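Local coordinates for protein short chain dehydrogenase (Leptospira borgpetersenii serovar Hardjo-bovis, PDB 6UH2) that is a short-chain dehydrogenase/reductase that binds NAD+ and probably oxidises or reduces a CH-OH/carbonyl group with that dinucleotide, at residues K21-T26 and E38-V43; R134-K139 and G143-F148; Y186-A191 and Y247-N252. One frame throughout, in Å; residues are numbered along the deposited sequence. Where two conformers were deposited one is given.

The three contacts follow one another along the chain, none nesting in or crossing another. Contact 1 closes the loop from strand 22-26 through helix 31-42, the first beta-alpha step of the Rossmann fold. Contact 2 closes the short turn between helix 111-139 and strand 144-148, its centre about 15 Å from that of contact 1; both reach the same parallel sheet. Contact 3 spans much more chain, bringing the end of helix 171-191 to the loop before strand 252-255, one of the two outermost in the chain's sheet. Contacts 2 and 3 have centres about 12 Å apart and touch where Ile145 CD1 packs 3.7 Å from Leu187 CD2, so strand 144-148 and helix 171-191 connect them.

Contact 1. Residues K21-T26 and E38-V43; sequences KLVLIT and ESYLSV
Tyr40 reaches from helix 31-42 onto Val23 of strand 22-26, and its ring carries this buried contact. Just beyond CB, Tyr40 CG lies 4.0 Å from Val23 CG2. The approach tightens along one side of the ring: Tyr40 CD1 is 3.7 Å from Val23 CG2, and Tyr40 CE1 is 3.9 Å from the same methyl. CG2 therefore sits over one face of the ring as a CH-pi contact, 19° off the normal and shifted toward the rim. Over the same face, toward its CD2/CE2 half, the second methyl follows, with Tyr40 CE2 4.1 Å from Val23 CG1. The valine rotamer makes this two-pronged approach possible: CG1 is anti to the backbone N (chi1 -177°) and CG2 anti to the carbonyl carbon, which turns both methyls toward the helix and onto the ring. The two side chains cross at about a right angle. Ile25 CD1 adds an oblique touch at Tyr40 CD2, looser at 4.2 Å and belonging to one of two deposited conformers. At the tip, the hydroxyl OH hydrogen-bonds to Thr241 OG1, which gives the polar end of a buried ring a partner. Phe18 meets the ring edge-to-face, and Phe238 packs against it with the planes inclined. Helix 31-42 thereby packs on strand 22-26, which lies between strands 46-51 and 93-96. This is the opening beta-alpha-beta unit of a Rossmann fold, whose glycine-rich turn between strand and helix fits the dinucleotide-binding GxGxxG pattern.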
ATOM      1  N   LYS B  21      -4.692   1.561  20.869  1.00 13.72           N
ATOM      2  CA  LYS B  21      -4.727   2.717  19.990  1.00 14.26           C
ATOM      3  C   LYS B  21      -6.095   3.384  20.036  1.00 16.93           C
ATOM      4  O   LYS B  21      -7.133   2.727  20.198  1.00 18.35           O
ATOM      5  CB  LYS B  21      -4.382   2.314  18.544  1.00 20.24           C
ATOM      6  CG  LYS B  21      -2.934   1.829  18.356  1.00 15.20           C
ATOM      7  CD  LYS B  21      -1.964   2.898  18.857  1.00 17.27           C
ATOM      8  CE  LYS B  21      -0.512   2.546  18.611  1.00 26.23           C
ATOM      9  NZ  LYS B  21      -0.223   1.162  18.985  1.00 24.52           N
ATOM     10  N   LEU B  22      -6.080   4.704  19.898  1.00 14.48           N
ATOM     11  CA  LEU B  22      -7.288   5.514  19.805  1.00 15.93           C
ATOM     12  C   LEU B  22      -7.317   6.147  18.419  1.00 14.31           C
ATOM     13  O   LEU B  22      -6.383   6.854  18.040  1.00 15.99           O
ATOM     14  CB  LEU B  22      -7.314   6.581  20.902  1.00 18.26           C
ATOM     15  CG  LEU B  22      -8.492   7.563  20.834  1.00 27.95           C
ATOM     16  CD1 LEU B  22      -9.803   6.815  20.881  1.00 22.02           C
ATOM     17  CD2 LEU B  22      -8.425   8.540  21.988  1.00 32.85           C
ATOM     18  N   VAL B  23      -8.369   5.862  17.654  1.00 14.23           N
ATOM     19  CA  VAL B  23      -8.483   6.289  16.262  1.00 13.05           C
ATOM     20  C   VAL B  23      -9.558   7.363  16.176  1.00 17.00           C
ATOM     21  O   VAL B  23     -10.709   7.135  16.572  1.00 20.80           O
ATOM     22  CB  VAL B  23      -8.829   5.112  15.339  1.00 14.19           C
ATOM     23  CG1 VAL B  23      -8.858   5.573  13.872  1.00 20.42           C
ATOM     24  CG2 VAL B  23      -7.853   3.958  15.541  1.00 17.09           C
ATOM     25  N   LEU B  24      -9.187   8.521  15.646  1.00 14.50           N
ATOM     26  CA  LEU B  24     -10.112   9.612  15.363  1.00 12.40           C
ATOM     27  C   LEU B  24     -10.408   9.612  13.867  1.00 14.17           C
ATOM     28  O   LEU B  24      -9.501   9.826  13.058  1.00 13.19           O
ATOM     29  CB  LEU B  24      -9.493  10.944  15.794  1.00 13.68           C
ATOM     30  CG  LEU B  24     -10.303  12.219  15.619  1.00 19.42           C
ATOM     31  CD1 LEU B  24     -11.560  12.092  16.442  1.00 18.02           C
ATOM     32  CD2 LEU B  24      -9.488  13.467  16.053  1.00 16.50           C
ATOM     33  N   ILE B  25     -11.668   9.390  13.492  1.00 13.95           N
ATOM     34  CA  ILE B  25     -12.066   9.260  12.089  0.51 16.28           C
ATOM     35  C   ILE B  25     -13.124  10.310  11.783  1.00 17.09           C
ATOM     36  O   ILE B  25     -14.229  10.258  12.334  1.00 17.96           O
ATOM     37  CB  ILE B  25     -12.617   7.860  11.769  0.51 15.74           C
ATOM     38  CG1 ILE B  25     -11.762   6.767  12.417  0.51 13.64           C
ATOM     39  CG2 ILE B  25     -12.708   7.668  10.255  0.51 14.76           C
ATOM     40  CD1 ILE B  25     -12.288   5.348  12.204  0.51 10.97           C
ATOM     41  N   THR B  26     -12.799  11.253  10.901  1.00 15.28           N
ATOM     42  CA  THR B  26     -13.804  12.187  10.422  1.00 11.80           C
ATOM     43  C   THR B  26     -14.639  11.492   9.354  1.00 12.55           C
ATOM     44  O   THR B  26     -14.159  10.598   8.651  1.00 12.76           O
ATOM     45  CB  THR B  26     -13.169  13.457   9.840  1.00 14.28           C
ATOM     46  OG1 THR B  26     -12.521  13.139   8.600  1.00 14.09           O
ATOM     47  CG2 THR B  26     -12.155  14.047  10.806  1.00 13.41           C
ATOM     48  N   GLU B  38     -16.154  -0.034  12.210  1.00 14.43           N
ATOM     49  CA  GLU B  38     -16.419  -1.414  12.586  1.00 15.63           C
ATOM     50  C   GLU B  38     -15.136  -2.239  12.626  1.00 15.50           C
ATOM     51  O   GLU B  38     -14.932  -3.031  13.551  1.00 15.48           O
ATOM     52  CB  GLU B  38     -17.417  -2.021  11.601  1.00 25.25           C
ATOM     53  CG  GLU B  38     -18.181  -3.220  12.119  1.00 41.93           C
ATOM     54  CD  GLU B  38     -19.196  -3.720  11.111  1.00 55.40           C
ATOM     55  OE1 GLU B  38     -18.867  -4.651  10.346  1.00 54.67           O
ATOM     56  OE2 GLU B  38     -20.314  -3.160  11.069  1.00 65.10           O
ATOM     57  N   SER B  39     -14.252  -2.059  11.633  1.00 15.81           N
ATOM     58  CA  SER B  39     -13.026  -2.855  11.570  1.00 16.97           C
ATOM     59  C   SER B  39     -12.079  -2.524  12.719  1.00 14.42           C
ATOM     60  O   SER B  39     -11.518  -3.428  13.354  1.00 14.74           O
ATOM     61  CB  SER B  39     -12.334  -2.636  10.227  1.00 18.34           C
ATOM     62  OG  SER B  39     -13.136  -3.143   9.183  1.00 19.57           O
ATOM     63  N   TYR B  40     -11.884  -1.236  13.005  1.00 13.98           N
ATOM     64  CA  TYR B  40     -11.023  -0.870  14.121  1.00 16.28           C
ATOM     65  C   TYR B  40     -11.590  -1.355  15.449  1.00 15.41           C
ATOM     66  O   TYR B  40     -10.845  -1.837  16.309  1.00 14.22           O
ATOM     67  CB  TYR B  40     -10.809   0.640  14.157  1.00 16.63           C
ATOM     68  CG  TYR B  40      -9.657   1.109  13.303  1.00 14.36           C
ATOM     69  CD1 TYR B  40      -8.343   0.786  13.633  1.00 17.28           C
ATOM     70  CD2 TYR B  40      -9.880   1.884  12.173  1.00 13.00           C
ATOM     71  CE1 TYR B  40      -7.273   1.231  12.847  1.00 14.52           C
ATOM     72  CE2 TYR B  40      -8.827   2.323  11.389  1.00 15.92           C
ATOM     73  CZ  TYR B  40      -7.531   2.003  11.731  1.00 17.87           C
ATOM     74  OH  TYR B  40      -6.492   2.455  10.946  1.00 17.37           O
ATOM     75  N   LEU B  41     -12.909  -1.255  15.637  1.00 12.31           N
ATOM     76  CA  LEU B  41     -13.490  -1.783  16.873  1.00 15.00           C
ATOM     77  C   LEU B  41     -13.267  -3.288  17.001  1.00 19.53           C
ATOM     78  O   LEU B  41     -13.069  -3.796  18.112  1.00 17.05           O
ATOM     79  CB  LEU B  41     -14.985  -1.466  16.936  1.00 16.20           C
ATOM     80  CG  LEU B  41     -15.359   0.000  17.131  1.00 18.79           C
ATOM     81  CD1 LEU B  41     -16.860   0.168  16.939  1.00 17.23           C
ATOM     82  CD2 LEU B  41     -14.908   0.501  18.509  1.00 17.54           C
ATOM     83  N   SER B  42     -13.273  -4.019  15.882  1.00 20.25           N
ATOM     84  CA  SER B  42     -13.136  -5.466  15.979  1.00 19.83           C
ATOM     85  C   SER B  42     -11.716  -5.897  16.339  1.00 23.06           C
ATOM     86  O   SER B  42     -11.533  -7.016  16.831  1.00 22.82           O
ATOM     87  CB  SER B  42     -13.580  -6.129  14.677  1.00 19.61           C
ATOM     88  OG  SER B  42     -12.565  -6.012  13.697  1.00 29.30           O
ATOM     89  N   VAL B  43     -10.717  -5.037  16.133  1.00 18.59           N
ATOM     90  CA  VAL B  43      -9.345  -5.333  16.549  1.00 22.62           C
ATOM     91  C   VAL B  43      -9.008  -4.571  17.829  1.00 19.19           C
ATOM     92  O   VAL B  43      -7.843  -4.243  18.080  1.00 19.57           O
ATOM     93  CB  VAL B  43      -8.338  -5.029  15.422  1.00 21.27           C
ATOM     94  CG1 VAL B  43      -8.584  -5.985  14.246  1.00 16.97           C
ATOM     95  CG2 VAL B  43      -8.431  -3.566  14.961  1.00 20.24           C
TER

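Contact 2. Residues R134-K139 and G143-F148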
ATOM      1  N   ARG B 134      -0.323  19.812  16.095  1.00 16.70           N
ATOM      2  CA  ARG B 134       0.074  20.647  17.225  1.00 21.57           C
ATOM      3  C   ARG B 134       0.004  19.879  18.543  1.00 22.56           C
ATOM      4  O   ARG B 134       0.898  20.000  19.390  1.00 19.99           O
ATOM      5  CB  ARG B 134      -0.798  21.904  17.272  1.00 21.70           C
ATOM      6  CG  ARG B 134      -0.487  22.907  16.156  1.00 21.42           C
ATOM      7  CD  ARG B 134      -1.406  24.135  16.186  1.00 18.21           C
ATOM      8  NE  ARG B 134      -1.426  24.773  17.495  1.00 30.24           N
ATOM      9  CZ  ARG B 134      -0.623  25.767  17.864  1.00 36.40           C
ATOM     10  NH1 ARG B 134       0.274  26.255  17.016  1.00 30.46           N
ATOM     11  NH2 ARG B 134      -0.723  26.276  19.084  1.00 37.46           N
ATOM     12  N   LEU B 135      -1.043  19.074  18.730  1.00 18.53           N
ATOM     13  CA  LEU B 135      -1.187  18.333  19.982  1.00 22.61           C
ATOM     14  C   LEU B 135      -0.125  17.246  20.109  1.00 17.36           C
ATOM     15  O   LEU B 135       0.484  17.089  21.176  1.00 18.60           O
ATOM     16  CB  LEU B 135      -2.594  17.739  20.074  1.00 17.01           C
ATOM     17  CG  LEU B 135      -2.942  16.857  21.282  1.00 25.46           C
ATOM     18  CD1 LEU B 135      -2.925  17.648  22.604  1.00 25.21           C
ATOM     19  CD2 LEU B 135      -4.292  16.169  21.057  1.00 22.91           C
ATOM     20  N   TRP B 136       0.110  16.485  19.034  1.00 16.14           N
ATOM     21  CA  TRP B 136       1.122  15.430  19.071  1.00 20.48           C
ATOM     22  C   TRP B 136       2.514  15.999  19.306  1.00 22.42           C
ATOM     23  O   TRP B 136       3.289  15.474  20.118  1.00 19.53           O
ATOM     24  CB  TRP B 136       1.104  14.645  17.765  1.00 18.15           C
ATOM     25  CG  TRP B 136      -0.057  13.740  17.628  1.00 22.96           C
ATOM     26  CD1 TRP B 136      -0.926  13.357  18.606  1.00 22.76           C
ATOM     27  CD2 TRP B 136      -0.486  13.100  16.429  1.00 17.95           C
ATOM     28  NE1 TRP B 136      -1.881  12.508  18.083  1.00 19.92           N
ATOM     29  CE2 TRP B 136      -1.624  12.327  16.750  1.00 16.32           C
ATOM     30  CE3 TRP B 136      -0.012  13.098  15.113  1.00 15.18           C
ATOM     31  CZ2 TRP B 136      -2.297  11.552  15.796  1.00 19.37           C
ATOM     32  CZ3 TRP B 136      -0.689  12.336  14.161  1.00 21.07           C
ATOM     33  CH2 TRP B 136      -1.819  11.581  14.510  1.00 16.24           C
ATOM     34  N   LYS B 137       2.853  17.068  18.584  1.00 20.05           N
ATOM     35  CA  LYS B 137       4.150  17.718  18.761  1.00 25.23           C
ATOM     36  C   LYS B 137       4.350  18.154  20.205  1.00 26.02           C
ATOM     37  O   LYS B 137       5.454  18.042  20.754  1.00 28.98           O
ATOM     38  CB  LYS B 137       4.253  18.906  17.800  1.00 25.66           C
ATOM     39  CG  LYS B 137       5.529  19.736  17.900  1.00 31.31           C
ATOM     40  CD  LYS B 137       5.438  20.923  16.952  1.00 35.62           C
ATOM     41  CE  LYS B 137       6.570  21.912  17.168  1.00 42.83           C
ATOM     42  NZ  LYS B 137       6.348  23.150  16.374  1.00 43.72           N
ATOM     43  N   GLU B 138       3.283  18.623  20.845  1.00 24.72           N
ATOM     44  CA  GLU B 138       3.393  19.105  22.214  1.00 26.57           C
ATOM     45  C   GLU B 138       3.539  17.953  23.201  1.00 35.85           C
ATOM     46  O   GLU B 138       4.280  18.062  24.185  1.00 32.68           O
ATOM     47  CB  GLU B 138       2.171  19.954  22.548  1.00 34.32           C
ATOM     48  CG  GLU B 138       2.153  20.501  23.947  1.00 44.82           C
ATOM     49  CD  GLU B 138       0.805  21.066  24.303  1.00 58.16           C
ATOM     50  OE1 GLU B 138       0.388  22.056  23.666  1.00 63.76           O
ATOM     51  OE2 GLU B 138       0.150  20.506  25.205  1.00 63.16           O
ATOM     52  N   LYS B 139       2.841  16.845  22.956  1.00 31.85           N
ATOM     53  CA  LYS B 139       2.892  15.680  23.831  1.00 30.14           C
ATOM     54  C   LYS B 139       4.019  14.715  23.483  1.00 31.59           C
ATOM     55  O   LYS B 139       4.229  13.745  24.221  1.00 31.56           O
ATOM     56  CB  LYS B 139       1.557  14.925  23.788  1.00 25.99           C
ATOM     57  CG  LYS B 139       0.348  15.738  24.239  1.00 27.13           C
ATOM     58  CD  LYS B 139       0.326  15.904  25.758  1.00 35.59           C
ATOM     59  CE  LYS B 139      -0.862  16.741  26.206  1.00 40.27           C
ATOM     60  NZ  LYS B 139      -1.022  16.734  27.689  1.00 45.60           N
ATOM     61  N   GLY B 143       2.286  10.066  16.302  1.00 18.67           N
ATOM     62  CA  GLY B 143       1.012   9.750  15.678  1.00 14.56           C
ATOM     63  C   GLY B 143       1.133   9.414  14.201  1.00 18.33           C
ATOM     64  O   GLY B 143       2.177   9.600  13.570  1.00 16.65           O
ATOM     65  N   ILE B 144       0.027   8.901  13.640  1.00 12.68           N
ATOM     66  CA  ILE B 144      -0.081   8.575  12.213  1.00 10.63           C
ATOM     67  C   ILE B 144      -1.342   9.219  11.647  1.00 13.60           C
ATOM     68  O   ILE B 144      -2.428   9.077  12.216  1.00 15.00           O
ATOM     69  CB  ILE B 144      -0.121   7.054  11.964  1.00 10.83           C
ATOM     70  CG1 ILE B 144       1.127   6.371  12.535  1.00 14.41           C
ATOM     71  CG2 ILE B 144      -0.262   6.730  10.455  1.00 10.16           C
ATOM     72  CD1 ILE B 144       1.012   4.847  12.551  1.00 15.34           C
ATOM     73  N   ILE B 145      -1.207   9.878  10.501  1.00 13.11           N
ATOM     74  CA  ILE B 145      -2.335  10.476   9.792  1.00 12.49           C
ATOM     75  C   ILE B 145      -2.577   9.686   8.512  1.00 14.94           C
ATOM     76  O   ILE B 145      -1.631   9.308   7.808  1.00 13.01           O
ATOM     77  CB  ILE B 145      -2.073  11.967   9.486  1.00 13.63           C
ATOM     78  CG1 ILE B 145      -1.883  12.755  10.793  1.00 12.60           C
ATOM     79  CG2 ILE B 145      -3.185  12.562   8.631  1.00 13.65           C
ATOM     80  CD1 ILE B 145      -1.526  14.242  10.580  1.00 12.22           C
ATOM     81  N   LEU B 146      -3.846   9.440   8.205  1.00 13.49           N
ATOM     82  CA  LEU B 146      -4.217   8.799   6.944  1.00 12.73           C
ATOM     83  C   LEU B 146      -5.293   9.642   6.284  1.00 12.87           C
ATOM     84  O   LEU B 146      -6.370   9.826   6.857  1.00 13.17           O
ATOM     85  CB  LEU B 146      -4.716   7.363   7.155  1.00 10.16           C
ATOM     86  CG  LEU B 146      -5.170   6.663   5.861  1.00 12.77           C
ATOM     87  CD1 LEU B 146      -3.994   6.507   4.877  1.00 12.67           C
ATOM     88  CD2 LEU B 146      -5.837   5.303   6.154  1.00 11.44           C
ATOM     89  N   ASN B 147      -4.992  10.156   5.093  1.00 11.92           N
ATOM     90  CA  ASN B 147      -5.915  10.982   4.327  1.00 11.25           C
ATOM     91  C   ASN B 147      -6.617  10.139   3.268  1.00 16.86           C
ATOM     92  O   ASN B 147      -6.219   9.009   2.968  1.00 11.09           O
ATOM     93  CB  ASN B 147      -5.166  12.158   3.683  1.00 10.06           C
ATOM     94  CG  ASN B 147      -4.571  13.084   4.713  1.00 13.67           C
ATOM     95  OD1 ASN B 147      -5.158  13.294   5.776  1.00 14.39           O
ATOM     96  ND2 ASN B 147      -3.395  13.632   4.421  1.00 11.58           N
ATOM     97  N   PHE B 148      -7.679  10.700   2.697  1.00 16.94           N
ATOM     98  CA  PHE B 148      -8.452  10.004   1.674  1.00 11.52           C
ATOM     99  C   PHE B 148      -8.453  10.836   0.399  1.00 16.44           C
ATOM    100  O   PHE B 148      -8.979  11.956   0.374  1.00 14.91           O
ATOM    101  CB  PHE B 148      -9.869   9.679   2.167  1.00 10.84           C
ATOM    102  CG  PHE B 148      -9.975   8.290   2.731  1.00 14.66           C
ATOM    103  CD1 PHE B 148      -9.459   8.003   3.987  1.00 12.74           C
ATOM    104  CD2 PHE B 148     -10.519   7.256   1.976  1.00 13.31           C
ATOM    105  CE1 PHE B 148      -9.514   6.700   4.498  1.00 16.80           C
ATOM    106  CE2 PHE B 148     -10.572   5.966   2.476  1.00 16.76           C
ATOM    107  CZ  PHE B 148     -10.070   5.685   3.740  1.00 17.50           C
TER
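The indole of Trp136 lies across Gly143 at the point where helix 111-139 turns back into strand 144-148, the alpha-to-beta half of a beta-alpha-beta crossover in the Rossmann sheet that starts from strand 93-96. Gly143 CA stands over one face of the six-membered ring of Trp136, 3.4 Å from its centroid and only 9° off the normal, a close CH-pi contact. With no side chain on the glycine, the ring can come down on its backbone, Trp136 CZ3 being 3.4 Å from Gly143 C; Ile144 N approaches obliquely, 3.4 Å from Trp136 CH2. Trp136 CG, anti to its own carbonyl carbon (chi1 -74°), sends the indole away from the helix toward the start of the strand. The pyrrole end is fixed separately, since NE1 hydrogen-bonds to Pro91 O, just ahead of strand 93-96. One side chain thereby joins the helix to the beginnings of two neighbouring strands. Farther along, Ile145 comes obliquely to the outer part of the ring. Ile145 CG1 leads, 3.6 Å from Trp136 CZ3 and 3.9 Å from Trp136 CH2, with Ile145 CD1 a little farther off, at 4.1 Å from Trp136 CZ3.

Contact 3. Residues Y186-A191 and Y247-N252; sequences YLARYA and YVTGQN
Ala188 presses its methyl group against Gly250 and the hydroxyl of Thr249, joining helix 171-191 to the loop that leads into strand 252-255. The packing is tight. Ala188 CB is 3.4 Å from Gly250 CA, closer than carbon atoms usually stand, and equally near Gly250 N. That Ala188 CB methyl lies 3.5 Å from Thr249 OG1, so it settles into the bend between the two residues. Gly250 makes this bend with a positive phi of 81°, and having no side chain it lets the helix come up to its backbone.

Polar bridging runs through a single water. It donates to Ala188 O at 2.7 Å and accepts from Thr249 OG1 at 2.6 Å, linking the helix carbonyl to the loop side chain. The hydroxyl is brought there by the threonine rotamer, with OG1 opposite the backbone N about CA-CB (chi1 -166°). Since Val198 N also bonds to OG1, this buried oxygen is gripped by two partners. Ala188 touches Val198 too, so strand 197-203 lies beside both halves of the contact. In this Rossmann fold, helix 171-191, which precedes strand 197-203 in the chain, packs on that strand through Ala188 and Leu187 on Val198, and the loop enters one of the two outermost strands of the chain's sheet by pairing its backbone with that of Val198 and Cys200.

Within the loop, Gln251 folds its amide back. Gln251 NE2 donates to Thr249 O at 2.9 Å with a nearly straight N-H...O, lying above the carbonyl plane although the acceptor stays close to the plane of the glutamine amide. The bond spans Gly250, joining the residues before and after it. Packing also extends across the dimer: Ile261 of the second subunit touches Ala188, and Leu254 of that subunit touches Gln251.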
ATOM      1  N   TYR B 186       3.298  16.914   1.497  1.00 13.59           N
ATOM      2  CA  TYR B 186       3.813  18.088   2.195  1.00 13.31           C
ATOM      3  C   TYR B 186       3.936  17.833   3.692  1.00 14.93           C
ATOM      4  O   TYR B 186       4.984  18.102   4.305  1.00 10.94           O
ATOM      5  CB  TYR B 186       2.899  19.281   1.952  1.00 13.14           C
ATOM      6  CG  TYR B 186       3.384  20.551   2.623  1.00 16.79           C
ATOM      7  CD1 TYR B 186       3.066  20.827   3.962  1.00 16.05           C
ATOM      8  CD2 TYR B 186       4.152  21.473   1.924  1.00 11.47           C
ATOM      9  CE1 TYR B 186       3.501  21.996   4.578  1.00 20.18           C
ATOM     10  CE2 TYR B 186       4.585  22.654   2.529  1.00 18.11           C
ATOM     11  CZ  TYR B 186       4.258  22.906   3.855  1.00 18.10           C
ATOM     12  OH  TYR B 186       4.689  24.068   4.458  1.00 18.01           O
ATOM     13  N   LEU B 187       2.852  17.356   4.306  1.00 13.33           N
ATOM     14  CA  LEU B 187       2.856  17.190   5.750  1.00 15.10           C
ATOM     15  C   LEU B 187       3.745  16.026   6.162  1.00 19.70           C
ATOM     16  O   LEU B 187       4.365  16.072   7.234  1.00 15.13           O
ATOM     17  CB  LEU B 187       1.433  16.991   6.260  1.00  9.99           C
ATOM     18  CG  LEU B 187       1.342  17.043   7.789  1.00 15.58           C
ATOM     19  CD1 LEU B 187       1.823  18.413   8.287  1.00 15.55           C
ATOM     20  CD2 LEU B 187      -0.067  16.750   8.233  1.00 14.98           C
ATOM     21  N   ALA B 188       3.831  14.986   5.322  1.00 11.38           N
ATOM     22  CA  ALA B 188       4.759  13.897   5.605  1.00 14.47           C
ATOM     23  C   ALA B 188       6.172  14.431   5.776  1.00 15.80           C
ATOM     24  O   ALA B 188       6.891  14.048   6.703  1.00 13.51           O
ATOM     25  CB  ALA B 188       4.726  12.865   4.486  1.00 12.12           C
ATOM     26  N   ARG B 189       6.596  15.312   4.874  1.00 17.26           N
ATOM     27  CA  ARG B 189       7.941  15.857   4.995  1.00 16.43           C
ATOM     28  C   ARG B 189       8.028  16.815   6.173  1.00 15.69           C
ATOM     29  O   ARG B 189       9.017  16.806   6.918  1.00 15.21           O
ATOM     30  CB  ARG B 189       8.348  16.555   3.696  1.00 14.86           C
ATOM     31  CG  ARG B 189       9.826  16.898   3.650  1.00 23.72           C
ATOM     32  CD  ARG B 189      10.251  17.386   2.279  1.00 30.97           C
ATOM     33  NE  ARG B 189      11.688  17.646   2.236  1.00 45.93           N
ATOM     34  CZ  ARG B 189      12.352  17.999   1.139  1.00 56.05           C
ATOM     35  NH1 ARG B 189      11.706  18.134  -0.016  1.00 53.17           N
ATOM     36  NH2 ARG B 189      13.664  18.208   1.196  1.00 59.82           N
ATOM     37  N   TYR B 190       6.985  17.621   6.377  1.00 15.06           N
ATOM     38  CA  TYR B 190       6.994  18.619   7.447  1.00 18.93           C
ATOM     39  C   TYR B 190       6.981  17.972   8.828  1.00 18.04           C
ATOM     40  O   TYR B 190       7.691  18.422   9.741  1.00 14.93           O
ATOM     41  CB  TYR B 190       5.793  19.550   7.283  1.00 17.02           C
ATOM     42  CG  TYR B 190       5.862  20.822   8.113  1.00 19.60           C
ATOM     43  CD1 TYR B 190       6.510  21.955   7.632  1.00 18.09           C
ATOM     44  CD2 TYR B 190       5.283  20.884   9.384  1.00 16.81           C
ATOM     45  CE1 TYR B 190       6.570  23.123   8.380  1.00 20.89           C
ATOM     46  CE2 TYR B 190       5.335  22.054  10.137  1.00 21.59           C
ATOM     47  CZ  TYR B 190       5.979  23.163   9.630  1.00 22.20           C
ATOM     48  OH  TYR B 190       6.043  24.309  10.385  1.00 22.94           O
ATOM     49  N   ALA B 191       6.167  16.928   9.008  1.00 13.26           N
ATOM     50  CA  ALA B 191       5.971  16.315  10.315  1.00 17.53           C
ATOM     51  C   ALA B 191       6.970  15.208  10.624  1.00 18.55           C
ATOM     52  O   ALA B 191       7.031  14.761  11.775  1.00 16.98           O
ATOM     53  CB  ALA B 191       4.552  15.738  10.430  1.00 17.25           C
ATOM     54  N   TYR B 247       8.333   2.443   7.835  1.00 13.50           N
ATOM     55  CA  TYR B 247       9.237   3.192   6.972  1.00 11.35           C
ATOM     56  C   TYR B 247       8.518   3.765   5.746  1.00 14.00           C
ATOM     57  O   TYR B 247       9.166   4.113   4.755  1.00 16.84           O
ATOM     58  CB  TYR B 247      10.412   2.294   6.558  1.00 13.85           C
ATOM     59  CG  TYR B 247      11.681   2.986   6.074  1.00 20.09           C
ATOM     60  CD1 TYR B 247      12.343   3.919   6.867  1.00 14.29           C
ATOM     61  CD2 TYR B 247      12.249   2.657   4.840  1.00 18.35           C
ATOM     62  CE1 TYR B 247      13.526   4.531   6.424  1.00 17.37           C
ATOM     63  CE2 TYR B 247      13.434   3.261   4.391  1.00 17.47           C
ATOM     64  CZ  TYR B 247      14.068   4.189   5.183  1.00 19.83           C
ATOM     65  OH  TYR B 247      15.235   4.789   4.732  1.00 15.37           O
ATOM     66  N   VAL B 248       7.193   3.885   5.803  1.00 14.58           N
ATOM     67  CA  VAL B 248       6.389   4.387   4.691  1.00 13.67           C
ATOM     68  C   VAL B 248       5.770   5.712   5.108  1.00 13.63           C
ATOM     69  O   VAL B 248       4.959   5.754   6.041  1.00 14.25           O
ATOM     70  CB  VAL B 248       5.289   3.389   4.290  1.00 10.94           C
ATOM     71  CG1 VAL B 248       4.499   3.927   3.088  1.00 11.23           C
ATOM     72  CG2 VAL B 248       5.868   2.020   3.980  1.00 11.08           C
ATOM     73  N   THR B 249       6.117   6.791   4.410  1.00 10.23           N
ATOM     74  CA  THR B 249       5.464   8.064   4.679  1.00 11.54           C
ATOM     75  C   THR B 249       5.405   8.879   3.389  1.00 12.81           C
ATOM     76  O   THR B 249       6.263   8.747   2.512  1.00 13.04           O
ATOM     77  CB  THR B 249       6.162   8.843   5.813  1.00 10.82           C
ATOM     78  OG1 THR B 249       5.317   9.914   6.258  1.00 11.50           O
ATOM     79  CG2 THR B 249       7.511   9.427   5.363  1.00 12.49           C
ATOM     80  N   GLY B 250       4.363   9.697   3.269  1.00 13.66           N
ATOM     81  CA  GLY B 250       4.190  10.525   2.085  1.00 13.26           C
ATOM     82  C   GLY B 250       3.589   9.833   0.882  1.00 13.58           C
ATOM     83  O   GLY B 250       3.564  10.427  -0.201  1.00 14.89           O
ATOM     84  N   GLN B 251       3.066   8.622   1.036  1.00 13.48           N
ATOM     85  CA  GLN B 251       2.638   7.823  -0.102  1.00 13.67           C
ATOM     86  C   GLN B 251       1.129   7.906  -0.302  1.00 14.11           C
ATOM     87  O   GLN B 251       0.370   8.074   0.653  1.00 12.35           O
ATOM     88  CB  GLN B 251       3.066   6.365   0.085  1.00 14.70           C
ATOM     89  CG  GLN B 251       4.580   6.222   0.332  1.00 13.02           C
ATOM     90  CD  GLN B 251       5.422   6.945  -0.706  1.00 16.54           C
ATOM     91  OE1 GLN B 251       5.288   6.698  -1.899  1.00 13.74           O
ATOM     92  NE2 GLN B 251       6.289   7.855  -0.252  1.00 17.39           N
ATOM     93  N   ASN B 252       0.709   7.801  -1.566  1.00 12.77           N
ATOM     94  CA  ASN B 252      -0.693   7.650  -1.957  1.00 11.21           C
ATOM     95  C   ASN B 252      -0.880   6.222  -2.465  1.00 11.27           C
ATOM     96  O   ASN B 252      -0.226   5.824  -3.433  1.00 14.40           O
ATOM     97  CB  ASN B 252      -1.057   8.661  -3.056  1.00  9.98           C
ATOM     98  CG  ASN B 252      -2.529   8.608  -3.441  1.00 10.14           C
ATOM     99  OD1 ASN B 252      -3.376   8.278  -2.618  1.00 11.52           O
ATOM    100  ND2 ASN B 252      -2.834   8.929  -4.701  1.00 12.02           N
TER
HETATM  101  O   HOH W   1       6.361  11.689   7.864  1.00 13.25           O